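Long-range contacts in cytoplasmic export protein 1 (Saccharomyces cerevisiae, PDB 3VWA), which binds tRNA and may collect it from nuclear export receptors at the nuclear pore complex and deliver aminoacylated tRNAs to the translation machinery: residues Val433-Ile441 with Asp471-Tyr482; Phe359-Ile369 with Gln399-Cys410. One frame throughout, in Å; residues are numbered along the deposited sequence.

Contact 1: Val433-Ile441 with Asp471-Tyr482; sequences VEIRTWTVI and DPQVKPRLAALY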
loop_
_atom_site.group_PDB
_atom_site.type_symbol
_atom_site.label_atom_id
_atom_site.label_comp_id
_atom_site.label_asym_id
_atom_site.label_seq_id
_atom_site.Cartn_x
_atom_site.Cartn_y
_atom_site.Cartn_z
ATOM N N VAL A 433 -27.216 -21.073 18.456
ATOM C CA VAL A 433 -28.296 -20.096 18.574
ATOM C C VAL A 433 -27.876 -18.755 17.979
ATOM O O VAL A 433 -28.688 -18.021 17.370
ATOM C CB VAL A 433 -28.790 -19.937 20.043
ATOM C CG1 VAL A 433 -27.696 -19.343 20.934
ATOM C CG2 VAL A 433 -30.047 -19.064 20.117
ATOM N N GLU A 434 -26.597 -18.437 18.142
ATOM C CA GLU A 434 -26.078 -17.179 17.647
ATOM C C GLU A 434 -26.205 -17.090 16.075
ATOM O O GLU A 434 -26.630 -16.068 15.523
ATOM C CB GLU A 434 -24.688 -16.959 18.220
ATOM C CG GLU A 434 -24.162 -15.533 18.158
ATOM C CD GLU A 434 -24.978 -14.545 18.984
ATOM O OE1 GLU A 434 -25.625 -14.971 19.978
ATOM O OE2 GLU A 434 -24.970 -13.339 18.645
ATOM N N ILE A 435 -25.945 -18.200 15.409
ATOM C CA ILE A 435 -26.010 -18.313 13.979
ATOM C C ILE A 435 -27.437 -18.256 13.531
ATOM O O ILE A 435 -27.733 -17.581 12.544
ATOM C CB ILE A 435 -25.319 -19.616 13.473
ATOM C CG1 ILE A 435 -23.813 -19.536 13.730
ATOM C CG2 ILE A 435 -25.583 -19.844 11.971
ATOM C CD1 ILE A 435 -23.021 -20.792 13.330
ATOM N N ARG A 436 -28.328 -18.962 14.238
ATOM C CA ARG A 436 -29.785 -18.819 13.993
ATOM C C ARG A 436 -30.326 -17.399 14.092
ATOM O O ARG A 436 -31.105 -16.975 13.211
ATOM C CB ARG A 436 -30.644 -19.812 14.805
ATOM C CG ARG A 436 -30.158 -21.287 14.583
ATOM C CD ARG A 436 -31.175 -22.334 14.942
ATOM N NE ARG A 436 -31.696 -22.164 16.314
ATOM C CZ ARG A 436 -31.101 -22.577 17.435
ATOM N NH1 ARG A 436 -31.723 -22.363 18.598
ATOM N NH2 ARG A 436 -29.915 -23.208 17.407
ATOM N N THR A 437 -29.920 -16.690 15.148
ATOM C CA THR A 437 -30.299 -15.296 15.414
ATOM C C THR A 437 -29.818 -14.411 14.245
ATOM O O THR A 437 -30.618 -13.663 13.638
ATOM C CB THR A 437 -29.720 -14.822 16.782
ATOM O OG1 THR A 437 -30.132 -15.732 17.820
ATOM C CG2 THR A 437 -30.193 -13.396 17.182
ATOM N N TRP A 438 -28.536 -14.523 13.895
ATOM C CA TRP A 438 -27.951 -13.676 12.861
ATOM C C TRP A 438 -28.485 -14.015 11.473
ATOM O O TRP A 438 -28.619 -13.112 10.640
ATOM C CB TRP A 438 -26.420 -13.703 12.883
ATOM C CG TRP A 438 -25.846 -12.685 13.822
ATOM C CD1 TRP A 438 -25.475 -12.875 15.146
ATOM C CD2 TRP A 438 -25.655 -11.266 13.576
ATOM N NE1 TRP A 438 -25.040 -11.704 15.713
ATOM C CE2 TRP A 438 -25.147 -10.695 14.836
ATOM C CE3 TRP A 438 -25.887 -10.418 12.496
ATOM C CZ2 TRP A 438 -24.839 -9.354 14.959
ATOM C CZ3 TRP A 438 -25.585 -9.058 12.644
ATOM C CH2 TRP A 438 -25.082 -8.542 13.843
ATOM N N THR A 439 -28.786 -15.288 11.205
ATOM C CA THR A 439 -29.316 -15.637 9.893
ATOM C C THR A 439 -30.558 -14.844 9.495
ATOM O O THR A 439 -30.673 -14.401 8.348
ATOM C CB THR A 439 -29.654 -17.150 9.763
ATOM O OG1 THR A 439 -28.459 -17.913 9.970
ATOM C CG2 THR A 439 -30.212 -17.466 8.337
ATOM N N VAL A 440 -31.487 -14.673 10.431
ATOM C CA VAL A 440 -32.708 -13.936 10.103
ATOM C C VAL A 440 -32.457 -12.413 9.840
ATOM O O VAL A 440 -33.139 -11.780 8.999
ATOM C CB VAL A 440 -33.887 -14.264 11.107
ATOM C CG1 VAL A 440 -33.652 -13.704 12.501
ATOM C CG2 VAL A 440 -35.223 -13.770 10.583
ATOM N N ILE A 441 -31.483 -11.869 10.560
ATOM C CA ILE A 441 -30.968 -10.489 10.392
ATOM C C ILE A 441 -30.380 -10.389 8.999
ATOM O O ILE A 441 -30.797 -9.537 8.224
ATOM C CB ILE A 441 -29.918 -10.136 11.482
ATOM C CG1 ILE A 441 -30.506 -10.350 12.877
ATOM C CG2 ILE A 441 -29.450 -8.691 11.392
ATOM C CD1 ILE A 441 -31.618 -9.376 13.247
ATOM N N ASP A 471 -38.669 -20.708 16.925
ATOM C CA ASP A 471 -37.389 -21.245 17.408
ATOM C C ASP A 471 -37.573 -21.618 18.891
ATOM O O ASP A 471 -38.268 -20.877 19.616
ATOM C CB ASP A 471 -36.240 -20.228 17.189
ATOM C CG ASP A 471 -34.855 -20.784 17.517
ATOM O OD1 ASP A 471 -34.105 -21.194 16.585
ATOM O OD2 ASP A 471 -34.470 -20.796 18.709
ATOM N N PRO A 472 -36.967 -22.744 19.338
ATOM C CA PRO A 472 -36.951 -23.097 20.785
ATOM C C PRO A 472 -36.275 -22.033 21.657
ATOM O O PRO A 472 -36.682 -21.817 22.794
ATOM C CB PRO A 472 -36.136 -24.399 20.854
ATOM C CG PRO A 472 -35.501 -24.589 19.498
ATOM C CD PRO A 472 -36.358 -23.803 18.509
ATOM N N GLN A 473 -35.260 -21.354 21.134
ATOM C CA GLN A 473 -34.628 -20.313 21.919
ATOM C C GLN A 473 -35.260 -18.952 21.686
ATOM O O GLN A 473 -35.793 -18.707 20.612
ATOM C CB GLN A 473 -33.146 -20.314 21.636
ATOM C CG GLN A 473 -32.572 -21.708 21.774
ATOM C CD GLN A 473 -32.574 -22.173 23.201
ATOM O OE1 GLN A 473 -32.183 -21.419 24.084
ATOM N NE2 GLN A 473 -33.017 -23.422 23.442
ATOM N N VAL A 474 -35.203 -18.086 22.703
ATOM C CA VAL A 474 -35.821 -16.763 22.670
ATOM C C VAL A 474 -35.096 -15.798 21.725
ATOM O O VAL A 474 -35.730 -14.950 21.089
ATOM C CB VAL A 474 -35.962 -16.167 24.098
ATOM C CG1 VAL A 474 -36.320 -14.674 24.109
ATOM C CG2 VAL A 474 -37.030 -16.919 24.865
ATOM N N LYS A 475 -33.785 -15.930 21.589
ATOM C CA LYS A 475 -33.037 -14.913 20.862
ATOM C C LYS A 475 -33.450 -14.768 19.374
ATOM O O LYS A 475 -33.574 -13.645 18.910
ATOM C CB LYS A 475 -31.524 -15.085 21.022
ATOM C CG LYS A 475 -30.727 -13.834 20.635
ATOM C CD LYS A 475 -29.225 -13.965 20.960
ATOM C CE LYS A 475 -28.489 -12.640 20.750
ATOM N NZ LYS A 475 -27.063 -12.654 21.205
ATOM N N PRO A 476 -33.633 -15.882 18.640
ATOM C CA PRO A 476 -34.026 -15.824 17.218
ATOM C C PRO A 476 -35.466 -15.356 16.994
ATOM O O PRO A 476 -35.773 -14.766 15.951
ATOM C CB PRO A 476 -33.827 -17.259 16.730
ATOM C CG PRO A 476 -32.803 -17.849 17.734
ATOM C CD PRO A 476 -33.251 -17.255 19.038
ATOM N N ARG A 477 -36.322 -15.557 17.994
ATOM C CA ARG A 477 -37.682 -15.024 17.966
ATOM C C ARG A 477 -37.629 -13.514 18.048
ATOM O O ARG A 477 -38.224 -12.801 17.210
ATOM C CB ARG A 477 -38.527 -15.664 19.078
ATOM C CG ARG A 477 -38.285 -17.173 19.180
ATOM C CD ARG A 477 -39.525 -17.951 19.562
ATOM N NE ARG A 477 -39.949 -17.641 20.906
ATOM C CZ ARG A 477 -39.544 -18.304 21.992
ATOM N NH1 ARG A 477 -38.719 -19.333 21.878
ATOM N NH2 ARG A 477 -39.956 -17.928 23.190
ATOM N N LEU A 478 -36.860 -13.006 19.009
ATOM C CA LEU A 478 -36.624 -11.563 19.127
ATOM C C LEU A 478 -35.999 -10.965 17.869
ATOM O O LEU A 478 -36.200 -9.807 17.569
ATOM C CB LEU A 478 -35.688 -11.316 20.305
ATOM C CG LEU A 478 -36.248 -11.662 21.698
ATOM C CD1 LEU A 478 -35.140 -11.554 22.709
ATOM C CD2 LEU A 478 -37.423 -10.793 22.116
ATOM N N ALA A 479 -35.178 -11.739 17.172
ATOM C CA ALA A 479 -34.553 -11.259 15.966
ATOM C C ALA A 479 -35.598 -11.228 14.832
ATOM O O ALA A 479 -35.495 -10.441 13.926
ATOM C CB ALA A 479 -33.376 -12.160 15.557
ATOM N N ALA A 480 -36.560 -12.126 14.841
ATOM C CA ALA A 480 -37.632 -12.056 13.843
ATOM C C ALA A 480 -38.448 -10.771 14.023
ATOM O O ALA A 480 -38.665 -10.013 13.078
ATOM C CB ALA A 480 -38.535 -13.271 13.928
ATOM N N LEU A 481 -38.848 -10.506 15.254
ATOM C CA LEU A 481 -39.671 -9.337 15.526
ATOM C C LEU A 481 -38.936 -8.101 15.101
ATOM O O LEU A 481 -39.549 -7.132 14.644
ATOM C CB LEU A 481 -40.013 -9.256 16.998
ATOM C CG LEU A 481 -40.853 -10.401 17.514
ATOM C CD1 LEU A 481 -41.043 -10.235 19.028
ATOM C CD2 LEU A 481 -42.187 -10.358 16.787
ATOM N N TYR A 482 -37.613 -8.126 15.271
ATOM C CA TYR A 482 -36.803 -6.960 14.889
ATOM C C TYR A 482 -36.835 -6.721 13.366
ATOM O O TYR A 482 -37.069 -5.613 12.873
ATOM C CB TYR A 482 -35.348 -7.166 15.337
ATOM C CG TYR A 482 -34.400 -6.061 14.889
ATOM C CD1 TYR A 482 -34.459 -4.788 15.483
ATOM C CD2 TYR A 482 -33.437 -6.284 13.879
ATOM C CE1 TYR A 482 -33.604 -3.773 15.091
ATOM C CE2 TYR A 482 -32.569 -5.262 13.467
ATOM C CZ TYR A 482 -32.663 -4.007 14.082
ATOM O OH TYR A 482 -31.830 -2.969 13.733
#

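Contact 2: Phe359-Ile369 with Gln399-Cys410; sequences FLLLIYLPKLI and QTLKTIPCIVSC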
loop_
_atom_site.group_PDB
_atom_site.type_symbol
_atom_site.label_atom_id
_atom_site.label_comp_id
_atom_site.label_asym_id
_atom_site.label_seq_id
_atom_site.Cartn_x
_atom_site.Cartn_y
_atom_site.Cartn_z
ATOM N N PHE A 359 -10.222 -16.618 9.191
ATOM C CA PHE A 359 -10.660 -15.486 10.055
ATOM C C PHE A 359 -9.938 -14.171 9.623
ATOM O O PHE A 359 -10.517 -13.068 9.579
ATOM C CB PHE A 359 -10.310 -15.767 11.520
ATOM C CG PHE A 359 -11.269 -16.709 12.242
ATOM C CD1 PHE A 359 -12.619 -16.365 12.442
ATOM C CD2 PHE A 359 -10.800 -17.923 12.786
ATOM C CE1 PHE A 359 -13.473 -17.227 13.152
ATOM C CE2 PHE A 359 -11.661 -18.789 13.459
ATOM C CZ PHE A 359 -12.993 -18.430 13.655
ATOM N N LEU A 360 -8.639 -14.286 9.317
ATOM C CA LEU A 360 -7.908 -13.077 8.963
ATOM C C LEU A 360 -8.476 -12.462 7.658
ATOM O O LEU A 360 -8.624 -11.215 7.574
ATOM C CB LEU A 360 -6.411 -13.348 8.843
ATOM C CG LEU A 360 -5.572 -12.197 8.333
ATOM C CD1 LEU A 360 -5.596 -10.868 9.148
ATOM C CD2 LEU A 360 -4.172 -12.747 8.173
ATOM N N LEU A 361 -8.775 -13.334 6.676
ATOM C CA LEU A 361 -9.252 -12.914 5.375
ATOM C C LEU A 361 -10.662 -12.326 5.481
ATOM O O LEU A 361 -11.018 -11.378 4.780
ATOM C CB LEU A 361 -9.346 -14.134 4.434
ATOM C CG LEU A 361 -8.054 -14.786 3.949
ATOM C CD1 LEU A 361 -8.336 -16.128 3.272
ATOM C CD2 LEU A 361 -7.330 -13.824 3.013
ATOM N N LEU A 362 -11.477 -12.912 6.355
ATOM C CA LEU A 362 -12.810 -12.397 6.525
ATOM C C LEU A 362 -12.749 -10.954 7.004
ATOM O O LEU A 362 -13.491 -10.142 6.487
ATOM C CB LEU A 362 -13.662 -13.290 7.455
ATOM C CG LEU A 362 -14.040 -14.674 6.982
ATOM C CD1 LEU A 362 -14.747 -15.401 8.116
ATOM C CD2 LEU A 362 -14.918 -14.742 5.741
ATOM N N ILE A 363 -11.862 -10.662 7.961
ATOM C CA ILE A 363 -11.574 -9.285 8.416
ATOM C C ILE A 363 -11.189 -8.303 7.324
ATOM O O ILE A 363 -11.593 -7.156 7.409
ATOM C CB ILE A 363 -10.501 -9.234 9.543
ATOM C CG1 ILE A 363 -11.087 -9.798 10.827
ATOM C CG2 ILE A 363 -10.021 -7.827 9.828
ATOM C CD1 ILE A 363 -10.106 -10.560 11.696
ATOM N N TYR A 364 -10.416 -8.736 6.314
ATOM C CA TYR A 364 -9.967 -7.820 5.281
ATOM C C TYR A 364 -10.796 -7.876 3.966
ATOM O O TYR A 364 -10.460 -7.153 3.060
ATOM C CB TYR A 364 -8.475 -8.017 4.967
ATOM C CG TYR A 364 -7.533 -7.308 5.950
ATOM C CD1 TYR A 364 -7.070 -6.003 5.720
ATOM C CD2 TYR A 364 -7.114 -7.961 7.095
ATOM C CE1 TYR A 364 -6.233 -5.348 6.642
ATOM C CE2 TYR A 364 -6.247 -7.359 8.001
ATOM C CZ TYR A 364 -5.815 -6.059 7.785
ATOM O OH TYR A 364 -4.998 -5.522 8.757
ATOM N N LEU A 365 -11.843 -8.720 3.867
ATOM C CA LEU A 365 -12.565 -8.949 2.598
ATOM C C LEU A 365 -13.182 -7.695 2.008
ATOM O O LEU A 365 -12.996 -7.440 0.836
ATOM C CB LEU A 365 -13.669 -10.028 2.719
ATOM C CG LEU A 365 -13.606 -11.243 1.774
ATOM C CD1 LEU A 365 -14.871 -12.064 1.885
ATOM C CD2 LEU A 365 -13.246 -10.982 0.297
ATOM N N PRO A 366 -13.924 -6.909 2.826
ATOM C CA PRO A 366 -14.488 -5.627 2.328
ATOM C C PRO A 366 -13.407 -4.728 1.747
ATOM O O PRO A 366 -13.584 -4.168 0.709
ATOM C CB PRO A 366 -15.150 -4.995 3.589
ATOM C CG PRO A 366 -15.216 -6.101 4.615
ATOM C CD PRO A 366 -14.125 -7.070 4.281
ATOM N N LYS A 367 -12.250 -4.676 2.370
ATOM C CA LYS A 367 -11.135 -3.948 1.793
ATOM C C LYS A 367 -10.492 -4.651 0.623
ATOM O O LYS A 367 -9.755 -4.022 -0.072
ATOM C CB LYS A 367 -10.050 -3.702 2.855
ATOM C CG LYS A 367 -10.512 -2.914 4.048
ATOM C CD LYS A 367 -9.476 -1.870 4.380
ATOM C CE LYS A 367 -9.891 -1.091 5.613
ATOM N NZ LYS A 367 -9.349 -1.811 6.799
ATOM N N LEU A 368 -10.696 -5.965 0.423
ATOM C CA LEU A 368 -10.059 -6.604 -0.731
ATOM C C LEU A 368 -10.862 -6.405 -2.020
ATOM O O LEU A 368 -10.394 -6.696 -3.105
ATOM C CB LEU A 368 -9.769 -8.083 -0.468
ATOM C CG LEU A 368 -8.738 -8.403 0.641
ATOM C CD1 LEU A 368 -8.911 -9.807 1.190
ATOM C CD2 LEU A 368 -7.314 -8.167 0.130
ATOM N N ILE A 369 -12.086 -5.892 -1.896
ATOM C CA ILE A 369 -12.906 -5.617 -3.077
ATOM C C ILE A 369 -12.473 -4.301 -3.678
ATOM O O ILE A 369 -12.608 -3.256 -3.049
ATOM C CB ILE A 369 -14.404 -5.577 -2.698
ATOM C CG1 ILE A 369 -14.768 -6.895 -2.032
ATOM C CG2 ILE A 369 -15.287 -5.236 -3.918
ATOM C CD1 ILE A 369 -16.110 -6.901 -1.352
ATOM N N GLN A 399 -18.869 -15.906 11.713
ATOM C CA GLN A 399 -18.214 -14.798 11.022
ATOM C C GLN A 399 -18.444 -14.818 9.526
ATOM O O GLN A 399 -18.572 -13.744 8.930
ATOM C CB GLN A 399 -16.728 -14.670 11.329
ATOM C CG GLN A 399 -16.440 -14.332 12.783
ATOM C CD GLN A 399 -17.137 -13.061 13.242
ATOM O OE1 GLN A 399 -18.061 -13.138 13.997
ATOM N NE2 GLN A 399 -16.687 -11.894 12.774
ATOM N N THR A 400 -18.435 -16.000 8.896
ATOM C CA THR A 400 -18.706 -16.036 7.464
ATOM C C THR A 400 -20.092 -15.399 7.292
ATOM O O THR A 400 -20.278 -14.517 6.488
ATOM C CB THR A 400 -18.679 -17.469 6.893
ATOM O OG1 THR A 400 -17.443 -18.133 7.230
ATOM C CG2 THR A 400 -18.814 -17.455 5.400
ATOM N N LEU A 401 -21.051 -15.837 8.096
ATOM C CA LEU A 401 -22.400 -15.350 8.006
ATOM C C LEU A 401 -22.489 -13.839 8.055
ATOM O O LEU A 401 -23.072 -13.225 7.158
ATOM C CB LEU A 401 -23.287 -16.018 9.042
ATOM C CG LEU A 401 -24.724 -15.491 9.196
ATOM C CD1 LEU A 401 -25.568 -15.604 7.908
ATOM C CD2 LEU A 401 -25.323 -16.306 10.327
ATOM N N LYS A 402 -21.864 -13.243 9.047
ATOM C CA LYS A 402 -21.906 -11.784 9.237
ATOM C C LYS A 402 -21.166 -10.997 8.143
ATOM O O LYS A 402 -21.161 -9.754 8.124
ATOM C CB LYS A 402 -21.188 -11.428 10.531
ATOM C CG LYS A 402 -21.850 -11.860 11.819
ATOM C CD LYS A 402 -21.224 -11.051 12.949
ATOM C CE LYS A 402 -21.780 -11.462 14.312
ATOM N NZ LYS A 402 -21.373 -10.504 15.387
ATOM N N THR A 403 -20.446 -11.699 7.292
ATOM C CA THR A 403 -19.645 -11.025 6.284
ATOM C C THR A 403 -20.390 -11.013 4.944
ATOM O O THR A 403 -19.973 -10.347 4.040
ATOM C CB THR A 403 -18.263 -11.748 6.180
ATOM O OG1 THR A 403 -17.597 -11.584 7.434
ATOM C CG2 THR A 403 -17.372 -11.186 5.106
ATOM N N ILE A 404 -21.473 -11.779 4.823
ATOM C CA ILE A 404 -22.173 -11.958 3.558
ATOM C C ILE A 404 -22.647 -10.633 2.964
ATOM O O ILE A 404 -22.510 -10.416 1.755
ATOM C CB ILE A 404 -23.383 -12.932 3.732
ATOM C CG1 ILE A 404 -22.901 -14.388 3.738
ATOM C CG2 ILE A 404 -24.385 -12.770 2.598
ATOM C CD1 ILE A 404 -23.952 -15.394 4.208
ATOM N N PRO A 405 -23.205 -9.745 3.801
ATOM C CA PRO A 405 -23.653 -8.485 3.250
ATOM C C PRO A 405 -22.569 -7.654 2.550
ATOM O O PRO A 405 -22.875 -6.874 1.663
ATOM C CB PRO A 405 -24.147 -7.733 4.478
ATOM C CG PRO A 405 -24.686 -8.841 5.325
ATOM C CD PRO A 405 -23.595 -9.887 5.217
ATOM N N CYS A 406 -21.324 -7.773 2.963
ATOM C CA CYS A 406 -20.252 -6.944 2.369
ATOM C C CYS A 406 -19.821 -7.481 0.997
ATOM O O CYS A 406 -19.241 -6.777 0.184
ATOM C CB CYS A 406 -19.023 -6.963 3.283
ATOM S SG CYS A 406 -19.320 -6.760 5.054
ATOM N N ILE A 407 -20.058 -8.736 0.701
ATOM C CA ILE A 407 -19.581 -9.146 -0.619
ATOM C C ILE A 407 -20.687 -9.395 -1.618
ATOM O O ILE A 407 -20.460 -9.644 -2.798
ATOM C CB ILE A 407 -18.483 -10.270 -0.582
ATOM C CG1 ILE A 407 -19.055 -11.657 -0.675
ATOM C CG2 ILE A 407 -17.491 -10.079 0.596
ATOM C CD1 ILE A 407 -20.090 -11.984 0.363
ATOM N N VAL A 408 -21.899 -9.273 -1.139
ATOM C CA VAL A 408 -23.046 -9.615 -1.931
ATOM C C VAL A 408 -23.143 -8.806 -3.235
ATOM O O VAL A 408 -23.685 -9.282 -4.250
ATOM C CB VAL A 408 -24.248 -9.505 -0.993
ATOM C CG1 VAL A 408 -25.054 -8.275 -1.274
ATOM C CG2 VAL A 408 -25.051 -10.776 -0.984
ATOM N N SER A 409 -22.574 -7.614 -3.277
ATOM C CA SER A 409 -22.688 -6.821 -4.548
ATOM C C SER A 409 -21.723 -7.279 -5.630
ATOM O O SER A 409 -21.837 -6.897 -6.802
ATOM C CB SER A 409 -22.607 -5.316 -4.314
ATOM O OG SER A 409 -21.329 -4.881 -3.980
ATOM N N CYS A 410 -20.789 -8.138 -5.247
ATOM C CA CYS A 410 -19.989 -8.832 -6.223
ATOM C C CYS A 410 -20.661 -9.994 -6.952
ATOM O O CYS A 410 -20.144 -10.407 -7.977
ATOM C CB CYS A 410 -18.708 -9.367 -5.563
ATOM S SG CYS A 410 -17.668 -8.093 -4.852
#

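Contact 1: Val433-Ile441 with Asp471-Tyr482
D471 OD2 is gripped by two donors, R436 NH1 at 3.2 Å from across the contact and the backbone N of Q473 from its own segment. The contact belongs to the alpha-solenoid built from HEAT-type helices. Helices 433-446 and 474-487 lie next to each other in one layer, and their segments run only 8° from parallel. R436 takes the carboxylate side-on. Its NE meets D471 OD1 at 2.6 Å, each oxygen offers its syn lone pair, and the two flat groups are 12° apart, so nearly coplanar. The Q473 N comes to the anti side of OD2 and closes an Asx turn just before helix 474-487. R436 NH2 is held by D430 O. The guanidinium therefore ties two loops to its helix. At the other side of the interface K475 forms a second salt bridge, its NZ 3.0 Å from E434 OE1. The lysine leaves its backbone with CG anti to N (chi1 -163°) and stays extended. On its way its CG passes over T437, near both OG1 and CG2. The backbones come close here: the CA atoms of T437 and P476 are 4.2 Å apart, and the P476 ring lies against T437 OG1 and V433 CG2. T437 OG1 donates back to V433 O at 2.7 Å, so this buried hydroxyl is satisfied. Further along, I441 CD1 touches Y482 CD2 at 3.6 Å. V440 CG1 presses on A479 CB at 3.4 Å, tighter than usual for two carbons.

Contact 2: Phe359-Ile369 with Gln399-Cys410
The F359 ring meets Q399 with its edge: CE1 lies 4.2 Å from Q399 CG, which sits near the ring plane. The Q399 amide plane is turned 32° from the ring. The two segments belong to neighbouring, nearly parallel helices of the HEAT-type solenoid, and the second lies in the curated HEAT 1 repeat. Apart from this edge, the contact is mostly aliphatic. L362 points at the other helix, and its CD1 comes down on Q399 CB at 3.8 Å and beside T400. T403 sits in the middle. Its OG1 stands opposite the carbonyl carbon (chi1 -64°), which turns it back to Q399 O (2.8 Å), while CG2 faces L365 CD1 across the contact. With an alanine here both groups are gone, which would probably open a gap beside L365 CD1 and leave Q399 O without its side-chain donor. L365 CD1 also packs on I407 CG2 at 3.5 Å. Both helices are kinked at a proline, P366 and P405. P366 CG rests on C406 CB. Past the kink I369 reaches over with two branches, CD1 to C406 O at 3.5 Å and CG2 to C410 SG at 3.8 Å. Helix 342-351 backs the first segment through F350, which touches L365. Helices 413-427 and 433-446 pack on the second, around L401.

In the fold
Along the chain contact 2 comes first and contact 1 follows, with centres 22 Å apart. Helices 355-368, 394-407, 433-446 and 474-487 follow one another in a single row. Contact 2 joins the first two and contact 1 the last two. The middle pair meets directly: W438 packs on K402, and L401 CD2 reaches I435 O and T439 OG1. Helices 374-387, 413-427 and 454-469 come between them in sequence. The contacts are thus successive steps of one alpha-solenoid, contact 1 being farther from the chain centre. This HEAT-repeat part follows the N-terminal kinase-like domain and forms an elongated arm.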